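PDB 3W21: prolyl 4-hydroxylase alpha subunit Fe(2+) 2OG dioxygenase domain-containing protein from Burkholderia ambifaria, which probably acts as a 2-oxoglutarate-dependent dioxygenase, binding 2-oxoglutarate beside a metal centre that is occupied here by zinc. Local coordinates for residues 181-186 / 255-260. Residues are numbered along the deposited sequence; the frame is centred on the assembly and turned at random.
Sequences FLTIQG and RRTMGL. With AKG (2-oxoglutaric acid), chain D.
With chi1 at 68°, F181 places CG between its own backbone N and carbonyl carbon, and T257 does the same with OG1; the two residues stand on the same face of an antiparallel strand pair, and these torsions turn the ring and the hydroxyl to the 2-oxoglutarate lying there. The pair belongs to the double-stranded beta-helix core expected of Fe(II)/2-oxoglutarate dioxygenases. Evidence for the pairing comes from the bonds of L182 with M258: L182 N reaches M258 O at 3.0 Å, and M258 N returns a bond to L182 O. Beyond T183 the register slips by one residue in a classic beta bulge. Here R256 O accepts from both I184 N (2.8 Å) and Q185 N (3.2 Å), which approach from the same face of its carbonyl plane, while R256 N donates to Q185 O.

On the face that carries L182, R256 and M258, the methyl CG2 of I184 lies over one face of the R256 guanidinium, off-centre, 3.7 Å from NH2; W52 of helix 48-53 adds a cation-pi contact to that arginine. I184 also touches M258, a selenomethionine, through CG1 at 3.7 Å from CE.

The other face, with F181, T183 and T257, carries the cosubstrate site. The F181 ring lies against the aliphatic chain of 2-oxoglutarate, its CD2 3.3 Å from ligand C4, which sits above the ring plane toward the rim. R255 runs extended to CD and then bends at chi3 (82°), bringing its guanidinium to the distal carboxylate, with ligand O3 near the guanidinium plane; the NH1 bond is weak. T257 CG2 lies centrally over one face of this guanidinium, and Y143 makes a cation-pi contact with it. Thus T257 serves both partners: its methyl meets the arginine, and its OG1 donates to ligand O4 at 2.8 Å.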
ATOM      1  N   PHE A 181      18.143  15.154   9.262  1.00 29.30           N
ATOM      2  CA  PHE A 181      18.977  13.979   9.363  1.00 30.42           C
ATOM      3  C   PHE A 181      20.030  14.147  10.454  1.00 29.46           C
ATOM      4  O   PHE A 181      20.664  15.178  10.566  1.00 29.84           O
ATOM      5  CB  PHE A 181      19.576  13.535   8.009  1.00 28.33           C
ATOM      6  CG  PHE A 181      20.622  14.487   7.405  1.00 31.76           C
ATOM      7  CD1 PHE A 181      21.997  14.339   7.692  1.00 29.32           C
ATOM      8  CD2 PHE A 181      20.237  15.539   6.557  1.00 30.55           C
ATOM      9  CE1 PHE A 181      22.963  15.186   7.101  1.00 32.94           C
ATOM     10  CE2 PHE A 181      21.213  16.421   5.981  1.00 31.53           C
ATOM     11  CZ  PHE A 181      22.576  16.232   6.227  1.00 28.52           C
ATOM     12  N   LEU A 182      20.196  13.070  11.223  1.00 29.83           N
ATOM     13  CA  LEU A 182      21.190  12.990  12.275  1.00 27.79           C
ATOM     14  C   LEU A 182      22.351  12.222  11.710  1.00 27.95           C
ATOM     15  O   LEU A 182      22.174  11.121  11.194  1.00 27.70           O
ATOM     16  CB  LEU A 182      20.559  12.179  13.423  1.00 28.22           C
ATOM     17  CG  LEU A 182      21.472  11.814  14.576  1.00 27.98           C
ATOM     18  CD1 LEU A 182      22.179  13.068  15.062  1.00 29.45           C
ATOM     19  CD2 LEU A 182      20.621  11.083  15.664  1.00 25.31           C
ATOM     20  N   THR A 183      23.551  12.785  11.807  1.00 29.72           N
ATOM     21  CA  THR A 183      24.752  12.071  11.355  1.00 31.08           C
ATOM     22  C   THR A 183      25.262  11.176  12.493  1.00 33.68           C
ATOM     23  O   THR A 183      25.378  11.630  13.647  1.00 34.93           O
ATOM     24  CB  THR A 183      25.866  13.061  10.884  1.00 32.84           C
ATOM     25  OG1 THR A 183      25.422  13.766   9.688  1.00 35.72           O
ATOM     26  CG2 THR A 183      27.089  12.297  10.480  1.00 34.74           C
ATOM     27  N   ILE A 184      25.542   9.922  12.153  1.00 34.45           N
ATOM     28  CA  ILE A 184      26.009   8.953  13.118  1.00 37.77           C
ATOM     29  C   ILE A 184      27.502   8.661  12.936  1.00 39.10           C
ATOM     30  O   ILE A 184      28.187   8.577  13.925  1.00 41.26           O
ATOM     31  CB  ILE A 184      25.236   7.597  13.057  1.00 37.44           C
ATOM     32  CG1 ILE A 184      23.790   7.768  13.510  1.00 34.48           C
ATOM     33  CG2 ILE A 184      25.930   6.542  13.949  1.00 36.10           C
ATOM     34  CD1 ILE A 184      23.586   8.476  14.836  1.00 30.32           C
ATOM     35  N   GLN A 185      27.953   8.498  11.678  1.00 35.71           N
ATOM     36  CA  GLN A 185      29.353   8.297  11.318  1.00 38.84           C
ATOM     37  C   GLN A 185      29.661   9.057  10.018  1.00 39.81           C
ATOM     38  O   GLN A 185      28.906   8.965   9.011  1.00 39.59           O
ATOM     39  CB  GLN A 185      29.665   6.776  11.189  1.00 43.67           C
ATOM     40  CG  GLN A 185      31.039   6.443  10.569  1.00 40.86           C
ATOM     41  CD  GLN A 185      31.344   4.951  10.362  1.00 48.39           C
ATOM     42  OE1 GLN A 185      32.469   4.536  10.597  1.00 55.00           O
ATOM     43  NE2 GLN A 185      30.375   4.162   9.892  1.00 38.88           N
ATOM     44  N   GLY A 186      30.751   9.822  10.058  1.00 45.38           N
ATOM     45  CA  GLY A 186      31.146  10.733   8.984  1.00 45.62           C
ATOM     46  C   GLY A 186      32.246  10.072   8.176  1.00 56.06           C
ATOM     47  O   GLY A 186      32.968   9.229   8.721  1.00 46.89           O
ATOM     48  N   ARG A 255      29.802   6.442   5.555  1.00 46.68           N
ATOM     49  CA  ARG A 255      29.079   7.527   6.242  1.00 46.11           C
ATOM     50  C   ARG A 255      27.710   6.963   6.608  1.00 43.56           C
ATOM     51  O   ARG A 255      27.077   6.268   5.792  1.00 47.83           O
ATOM     52  CB  ARG A 255      28.941   8.767   5.328  1.00 44.84           C
ATOM     53  CG  ARG A 255      28.316  10.000   6.016  1.00 45.35           C
ATOM     54  CD  ARG A 255      28.080  11.225   5.125  1.00 47.54           C
ATOM     55  NE  ARG A 255      26.847  11.115   4.350  1.00 58.29           N
ATOM     56  CZ  ARG A 255      25.829  11.983   4.348  1.00 52.09           C
ATOM     57  NH1 ARG A 255      25.859  13.123   5.054  1.00 52.39           N
ATOM     58  NH2 ARG A 255      24.773  11.715   3.582  1.00 53.70           N
ATOM     59  N   ARG A 256      27.279   7.212   7.846  1.00 37.43           N
ATOM     60  CA  ARG A 256      25.986   6.712   8.308  1.00 40.27           C
ATOM     61  C   ARG A 256      25.116   7.876   8.833  1.00 37.62           C
ATOM     62  O   ARG A 256      25.599   8.732   9.580  1.00 36.21           O
ATOM     63  CB  ARG A 256      26.185   5.632   9.395  1.00 36.82           C
ATOM     64  CG  ARG A 256      26.700   4.318   8.842  1.00 40.26           C
ATOM     65  CD  ARG A 256      26.672   3.238   9.901  1.00 41.99           C
ATOM     66  NE  ARG A 256      27.537   3.558  11.028  1.00 45.94           N
ATOM     67  CZ  ARG A 256      27.237   3.232  12.279  1.00 45.59           C
ATOM     68  NH1 ARG A 256      26.101   2.595  12.532  1.00 49.09           N
ATOM     69  NH2 ARG A 256      28.062   3.548  13.264  1.00 44.78           N
ATOM     70  N   THR A 257      23.861   7.904   8.386  1.00 36.16           N
ATOM     71  CA  THR A 257      22.849   8.886   8.844  1.00 36.71           C
ATOM     72  C   THR A 257      21.485   8.229   9.031  1.00 31.98           C
ATOM     73  O   THR A 257      21.262   7.099   8.577  1.00 34.90           O
ATOM     74  CB  THR A 257      22.632  10.055   7.842  1.00 34.12           C
ATOM     75  OG1 THR A 257      22.084   9.542   6.630  1.00 39.62           O
ATOM     76  CG2 THR A 257      23.945  10.840   7.556  1.00 34.62           C
HETATM   77  N   MSE A 258      20.573   8.945   9.693  1.00 28.06           N
HETATM   78  CA  MSE A 258      19.203   8.496   9.871  1.00 29.54           C
HETATM   79  C   MSE A 258      18.404   9.707   9.459  1.00 28.51           C
HETATM   80  O   MSE A 258      18.715  10.780   9.960  1.00 28.40           O
HETATM   81  CB  MSE A 258      19.078   8.537  11.403  1.00 30.27           C
HETATM   82  CG  MSE A 258      18.415   7.368  12.011  1.00 42.39           C
HETATM   83 SE   MSE A 258      18.891   7.633  13.928  1.00 39.29          SE
HETATM   84  CE  MSE A 258      20.357   6.414  13.719  1.00 29.91           C
ATOM     85  N   GLY A 259      17.314   9.567   8.698  1.00 28.40           N
ATOM     86  CA  GLY A 259      16.637  10.793   8.237  1.00 30.51           C
ATOM     87  C   GLY A 259      15.138  10.634   8.138  1.00 31.68           C
ATOM     88  O   GLY A 259      14.621   9.527   8.081  1.00 29.86           O
ATOM     89  N   LEU A 260      14.440  11.754   8.068  1.00 27.72           N
ATOM     90  CA  LEU A 260      13.046  11.745   7.691  1.00 28.82           C
ATOM     91  C   LEU A 260      12.710  13.161   7.176  1.00 26.07           C
ATOM     92  O   LEU A 260      13.592  13.996   7.132  1.00 25.65           O
ATOM     93  CB  LEU A 260      12.208  11.324   8.898  1.00 31.20           C
ATOM     94  CG  LEU A 260      11.742  12.203  10.083  1.00 37.38           C
ATOM     95  CD1 LEU A 260      11.523  11.437  11.418  1.00 31.67           C
ATOM     96  CD2 LEU A 260      12.332  13.573  10.291  1.00 36.96           C
TER
HETATM   97  C1  AKG D 302      17.911  14.353   2.482  1.00 59.94           C
HETATM   98  O1  AKG D 302      16.978  14.558   1.661  1.00 61.09           O
HETATM   99  O2  AKG D 302      17.752  14.442   3.732  1.00 47.17           O
HETATM  100  C2  AKG D 302      19.234  14.022   1.910  1.00 65.41           C
HETATM  101  O5  AKG D 302      19.609  14.526   0.854  1.00 61.69           O
HETATM  102  C3  AKG D 302      20.139  13.040   2.610  1.00 64.06           C
HETATM  103  C4  AKG D 302      20.783  13.680   3.840  1.00 61.49           C
HETATM  104  C5  AKG D 302      21.698  12.650   4.466  1.00 63.92           C
HETATM  105  O3  AKG D 302      22.906  12.964   4.526  1.00 68.88           O
HETATM  106  O4  AKG D 302      21.247  11.537   4.880  1.00 57.86           O